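Local coordinates for protein alpha,alpha-trehalose-phosphate synthase (UDP-forming) (Burkholderia vietnamiensis, PDB 5TVG) that belongs to glycosyltransferase family 20, a family of the GT-B fold, and holds uridine-5'-diphosphate and a magnesium ion, at residues A[15-20]-A[84-89]; A[60-65]-A[73-78]. All coordinates share one frame; numbering follows the deposited sequence. Where two conformers were deposited one is given.

How the contacts relate
Strand 12-16 comes first in the chain and leads to the corner at Asn17, one side of contact 1. The chain then passes through helix 31-43 and short strands to the hairpin 63-67/70-77, which contact 2 closes locally, with seven residues intervening. Helix 79-98 follows directly and brings 84-89 back to 15-20, so contact 1 closes the larger loop and contact 2 lies wholly within it. Both reach one mixed sheet, contact 2 through its edge hairpin and contact 1 through strand 12-16, whose following corner meets helix 79-98. Their centres are 14 Å apart, and side chains bridge them: Val19 packs on Thr74, and Tyr85 on Leu77.

Contact 1: residues A[15-20]-A[84-89]; sequences VSNRVA and QYYRGF
Asn17 and Tyr85 both carry CG opposite their backbone N (chi1 -171° for Asn17), and Tyr86 does the same one residue further along the helix. The two tyrosines thereby extend from one helical turn toward the corner of the chain at Asn17. Tyr85 OH donates to Asn17 OD1 over 2.8 Å. The phenol approaches from above the carbonyl plane, clear of a lone-pair direction, while OD1 lies at the edge of the Tyr85 ring and is 3.3 Å from its CE2. On the other branch of the amide, Asn17 ND2 sits 3.3 Å from Tyr86 CE1, obliquely, with amide and ring planes only 16° apart.

The extended chain of Arg18 crosses Tyr86 at about a right angle and brings NH2 within 3.3 Å of Tyr86 OH. That long bond is almost straight (176° at the hydrogen) and lies in the guanidinium plane, but Arg18 was modelled in two conformers, so it is provisional. Behind the tyrosines the helix widens: Phe89 N bonds to Gln84 O at 3.0 Å, a pi-type turn. In this GT-B protein the contact thus joins the corner after an inner sheet strand to helix 79-98, with the Tyr86 side chain about 11 Å from bound UDP.

The chemistry implies a buried amide gripped at its oxygen by a phenol, which should limit rotation about the Asn17 side chain, beside a more tentative, solvent-side arginine-phenol bond.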
loop_
_atom_site.group_PDB
_atom_site.type_symbol
_atom_site.label_atom_id
_atom_site.label_comp_id
_atom_site.label_asym_id
_atom_site.label_seq_id
_atom_site.Cartn_x
_atom_site.Cartn_y
_atom_site.Cartn_z
ATOM N N VAL A 15 20.893 -32.937 14.431
ATOM C CA VAL A 15 20.248 -32.717 13.145
ATOM C C VAL A 15 19.560 -31.354 13.229
ATOM O O VAL A 15 18.778 -31.110 14.161
ATOM C CB VAL A 15 19.245 -33.838 12.813
ATOM C CG1 VAL A 15 18.568 -33.586 11.458
ATOM C CG2 VAL A 15 19.914 -35.232 12.866
ATOM N N SER A 16 19.918 -30.441 12.324
ATOM C CA SER A 16 19.313 -29.111 12.335
ATOM C C SER A 16 19.296 -28.539 10.920
ATOM O O SER A 16 19.914 -29.081 9.999
ATOM C CB SER A 16 20.036 -28.176 13.311
ATOM O OG SER A 16 21.382 -27.954 12.943
ATOM N N ASN A 17 18.565 -27.434 10.749
ATOM C CA ASN A 17 18.400 -26.888 9.406
ATOM C C ASN A 17 19.718 -26.383 8.840
ATOM O O ASN A 17 20.049 -26.676 7.690
ATOM C CB ASN A 17 17.363 -25.782 9.359
ATOM C CG ASN A 17 17.046 -25.370 7.902
ATOM O OD1 ASN A 17 16.801 -26.234 7.036
ATOM N ND2 ASN A 17 17.088 -24.065 7.621
ATOM N N ARG A 18 20.466 -25.586 9.597
ATOM C CA ARG A 18 21.742 -25.024 9.160
ATOM C C ARG A 18 22.866 -25.590 10.025
ATOM O O ARG A 18 22.780 -25.508 11.254
ATOM C CB ARG A 18 21.706 -23.488 9.261
ATOM C CG ARG A 18 20.697 -22.799 8.297
ATOM C CD ARG A 18 20.681 -21.279 8.464
ATOM N NE ARG A 18 19.764 -20.603 7.538
ATOM C CZ ARG A 18 20.102 -20.252 6.300
ATOM N NH1 ARG A 18 21.326 -20.515 5.862
ATOM N NH2 ARG A 18 19.229 -19.638 5.500
ATOM N N VAL A 19 23.911 -26.131 9.398
ATOM C CA VAL A 19 25.063 -26.667 10.109
ATOM C C VAL A 19 26.161 -25.616 10.095
ATOM O O VAL A 19 26.574 -25.161 9.023
ATOM C CB VAL A 19 25.541 -27.984 9.483
ATOM C CG1 VAL A 19 26.827 -28.476 10.172
ATOM C CG2 VAL A 19 24.442 -29.046 9.569
ATOM N N ALA A 20 26.640 -25.230 11.281
ATOM C CA ALA A 20 27.678 -24.205 11.364
ATOM C C ALA A 20 28.957 -24.638 10.644
ATOM O O ALA A 20 29.330 -25.816 10.638
ATOM C CB ALA A 20 27.990 -23.879 12.827
ATOM N N GLN A 84 10.027 -24.717 -1.231
ATOM C CA GLN A 84 8.856 -25.350 -0.654
ATOM C C GLN A 84 9.053 -25.742 0.800
ATOM O O GLN A 84 8.128 -25.594 1.596
ATOM C CB GLN A 84 8.461 -26.596 -1.443
ATOM C CG GLN A 84 8.074 -26.326 -2.896
ATOM C CD GLN A 84 7.785 -27.600 -3.644
ATOM O OE1 GLN A 84 8.367 -28.652 -3.362
ATOM N NE2 GLN A 84 6.851 -27.524 -4.584
ATOM N N TYR A 85 10.261 -26.148 1.166
ATOM C CA TYR A 85 10.559 -26.610 2.506
ATOM C C TYR A 85 10.864 -25.452 3.443
ATOM O O TYR A 85 10.297 -25.369 4.536
ATOM C CB TYR A 85 11.721 -27.609 2.435
ATOM C CG TYR A 85 12.539 -27.798 3.698
ATOM C CD1 TYR A 85 12.145 -28.695 4.706
ATOM C CD2 TYR A 85 13.750 -27.121 3.847
ATOM C CE1 TYR A 85 12.932 -28.877 5.848
ATOM C CE2 TYR A 85 14.530 -27.294 4.951
ATOM C CZ TYR A 85 14.121 -28.163 5.958
ATOM O OH TYR A 85 14.940 -28.312 7.040
ATOM N N TYR A 86 11.803 -24.591 3.059
ATOM C CA TYR A 86 12.307 -23.540 3.929
ATOM C C TYR A 86 11.485 -22.260 3.812
ATOM O O TYR A 86 10.892 -21.824 4.804
ATOM C CB TYR A 86 13.797 -23.300 3.638
ATOM C CG TYR A 86 14.428 -22.194 4.482
ATOM C CD1 TYR A 86 14.798 -22.410 5.827
ATOM C CD2 TYR A 86 14.704 -20.955 3.927
ATOM C CE1 TYR A 86 15.397 -21.395 6.577
ATOM C CE2 TYR A 86 15.297 -19.950 4.664
ATOM C CZ TYR A 86 15.638 -20.163 5.982
ATOM O OH TYR A 86 16.218 -19.117 6.670
ATOM N N ARG A 87 11.455 -21.647 2.609
ATOM C CA ARG A 87 10.711 -20.409 2.381
ATOM C C ARG A 87 9.209 -20.613 2.530
ATOM O O ARG A 87 8.493 -19.745 3.054
ATOM C CB ARG A 87 10.961 -19.900 0.959
ATOM C CG ARG A 87 12.002 -18.838 0.763
ATOM C CD ARG A 87 12.005 -18.439 -0.707
ATOM N NE ARG A 87 10.734 -17.829 -1.057
ATOM C CZ ARG A 87 10.312 -17.584 -2.290
ATOM N NH1 ARG A 87 9.123 -17.017 -2.451
ATOM N NH2 ARG A 87 11.060 -17.894 -3.356
ATOM N N GLY A 88 8.710 -21.734 2.033
ATOM C CA GLY A 88 7.285 -21.959 2.006
ATOM C C GLY A 88 6.762 -22.439 3.350
ATOM O O GLY A 88 6.420 -21.636 4.223
ATOM N N PHE A 89 6.651 -23.751 3.514
ATOM C CA PHE A 89 5.918 -24.250 4.662
ATOM C C PHE A 89 6.557 -23.812 5.979
ATOM O O PHE A 89 5.859 -23.331 6.879
ATOM C CB PHE A 89 5.791 -25.763 4.591
ATOM C CG PHE A 89 4.840 -26.312 5.617
ATOM C CD1 PHE A 89 3.458 -26.119 5.465
ATOM C CD2 PHE A 89 5.314 -26.989 6.748
ATOM C CE1 PHE A 89 2.555 -26.616 6.438
ATOM C CE2 PHE A 89 4.423 -27.496 7.707
ATOM C CZ PHE A 89 3.040 -27.300 7.555
#

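Contact 2: residues A[60-65]-A[73-78]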
loop_
_atom_site.group_PDB
_atom_site.type_symbol
_atom_site.label_atom_id
_atom_site.label_comp_id
_atom_site.label_asym_id
_atom_site.label_seq_id
_atom_site.Cartn_x
_atom_site.Cartn_y
_atom_site.Cartn_z
ATOM N N ALA A 60 24.096 -36.366 -4.419
ATOM C CA ALA A 60 24.015 -37.821 -4.315
ATOM C C ALA A 60 24.237 -38.269 -2.881
ATOM O O ALA A 60 23.483 -39.094 -2.349
ATOM C CB ALA A 60 25.037 -38.480 -5.256
ATOM N N ALA A 61 25.284 -37.754 -2.252
ATOM C CA ALA A 61 25.643 -38.073 -0.882
ATOM C C ALA A 61 26.036 -36.792 -0.163
ATOM O O ALA A 61 26.295 -35.770 -0.804
ATOM C CB ALA A 61 26.791 -39.088 -0.831
ATOM N N PRO A 62 26.052 -36.808 1.173
ATOM C CA PRO A 62 26.516 -35.636 1.920
ATOM C C PRO A 62 28.027 -35.463 1.873
ATOM O O PRO A 62 28.784 -36.415 1.696
ATOM C CB PRO A 62 26.043 -35.924 3.349
ATOM C CG PRO A 62 25.864 -37.335 3.414
ATOM C CD PRO A 62 25.434 -37.796 2.069
ATOM N N ALA A 63 28.454 -34.212 1.996
ATOM C CA ALA A 63 29.868 -33.902 2.164
ATOM C C ALA A 63 30.256 -34.100 3.631
ATOM O O ALA A 63 29.586 -33.584 4.537
ATOM C CB ALA A 63 30.145 -32.472 1.693
ATOM N N VAL A 64 31.312 -34.868 3.873
ATOM C CA VAL A 64 31.708 -35.278 5.219
ATOM C C VAL A 64 33.036 -34.608 5.548
ATOM O O VAL A 64 34.064 -34.938 4.955
ATOM C CB VAL A 64 31.810 -36.802 5.322
ATOM C CG1 VAL A 64 32.456 -37.216 6.641
ATOM C CG2 VAL A 64 30.422 -37.421 5.141
ATOM N N ARG A 65 33.015 -33.667 6.490
ATOM C CA ARG A 65 34.194 -32.951 6.970
ATOM C C ARG A 65 34.390 -33.240 8.456
ATOM O O ARG A 65 33.424 -33.250 9.222
ATOM C CB ARG A 65 34.042 -31.428 6.741
ATOM C CG ARG A 65 34.742 -30.549 7.778
ATOM C CD ARG A 65 34.610 -29.045 7.500
ATOM N NE ARG A 65 33.310 -28.483 7.871
ATOM C CZ ARG A 65 33.076 -27.765 8.976
ATOM N NH1 ARG A 65 34.057 -27.519 9.840
ATOM N NH2 ARG A 65 31.856 -27.285 9.221
ATOM N N ALA A 73 28.282 -33.560 8.461
ATOM C CA ALA A 73 27.782 -34.211 7.254
ATOM C C ALA A 73 26.680 -33.332 6.678
ATOM O O ALA A 73 25.607 -33.224 7.281
ATOM C CB ALA A 73 27.284 -35.625 7.557
ATOM N N THR A 74 26.953 -32.670 5.534
ATOM C CA THR A 74 26.029 -31.671 4.997
ATOM C C THR A 74 25.609 -31.948 3.556
ATOM O O THR A 74 26.303 -32.618 2.777
ATOM C CB THR A 74 26.600 -30.236 5.076
ATOM O OG1 THR A 74 27.809 -30.157 4.320
ATOM C CG2 THR A 74 26.873 -29.829 6.535
ATOM N N LEU A 75 24.478 -31.343 3.203
ATOM C CA LEU A 75 23.838 -31.515 1.912
ATOM C C LEU A 75 23.305 -30.171 1.451
ATOM O O LEU A 75 22.885 -29.341 2.268
ATOM C CB LEU A 75 22.659 -32.501 1.986
ATOM C CG LEU A 75 22.964 -33.975 2.130
ATOM C CD1 LEU A 75 21.752 -34.657 2.718
ATOM C CD2 LEU A 75 23.338 -34.587 0.740
ATOM N N GLY A 76 23.304 -29.972 0.126
ATOM C CA GLY A 76 22.685 -28.800 -0.454
ATOM C C GLY A 76 21.235 -29.088 -0.765
ATOM O O GLY A 76 20.806 -30.238 -0.683
ATOM N N LEU A 77 20.479 -28.031 -1.084
ATOM C CA LEU A 77 19.090 -28.179 -1.498
ATOM C C LEU A 77 18.874 -27.543 -2.866
ATOM O O LEU A 77 19.489 -26.537 -3.201
ATOM C CB LEU A 77 18.115 -27.530 -0.499
ATOM C CG LEU A 77 17.969 -28.075 0.931
ATOM C CD1 LEU A 77 17.023 -27.183 1.768
ATOM C CD2 LEU A 77 17.496 -29.517 0.907
ATOM N N THR A 78 17.953 -28.106 -3.632
ATOM C CA THR A 78 17.591 -27.477 -4.879
ATOM C C THR A 78 16.714 -26.267 -4.587
ATOM O O THR A 78 16.124 -26.139 -3.498
ATOM C CB THR A 78 16.816 -28.444 -5.773
ATOM O OG1 THR A 78 15.609 -28.855 -5.096
ATOM C CG2 THR A 78 17.664 -29.654 -6.203
HETATM O O HOH W 1 30.009 -30.685 5.850
#
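Pro62 and Leu75 lie side by side and point the same way, forming the apolar centre of this hairpin with Pro62 CB 3.8 Å from Leu75 CG. Leu75 sets CG opposite its carbonyl carbon (chi1 -73°), and its CD2 branch lies against the backbone of the partner segment, 3.5 Å from Ala61 O. Next along the same face, Val64 and Ala73 form a non-hydrogen-bonded antiparallel pair, with Val64 CG2 at 4.3 Å from Ala73 CB. Pro62 CB also touches the Ala73 methyl, so the small side chain is met by two partners.

Outward from this patch, Ala63 and Thr74 form the hydrogen-bonded pair. Ala63 N gives a 2.8 Å bond to Thr74 O, and Thr74 N returns one of 3.0 Å to Ala63 O. Ala63 O takes a further CA-H...O contact from Ala73 CA at 3.3 Å. The axes of the short segments run antiparallel at 148°, consistent with the usual twist of a beta hairpin.

The polar edge is on the face carrying Ala63 CB and the Thr74 side chain. With Thr74 OG1 held between its backbone N and carbonyl carbon (chi1 60°), a water bonds to it at 2.7 Å. The same water donates to Ala63 O, 3.2 Å away, bridging the strands beside their backbone bonds.

Strand 63-67 is the outermost strand of the mixed sheet within this chain. Strand 70-77 is next inward and continues the sheet through backbone bonds from Ala73 to Trp47, while helix 109-127 packs on the apolar face, where Gln125 touches Pro62 and Leu122 touches Leu75.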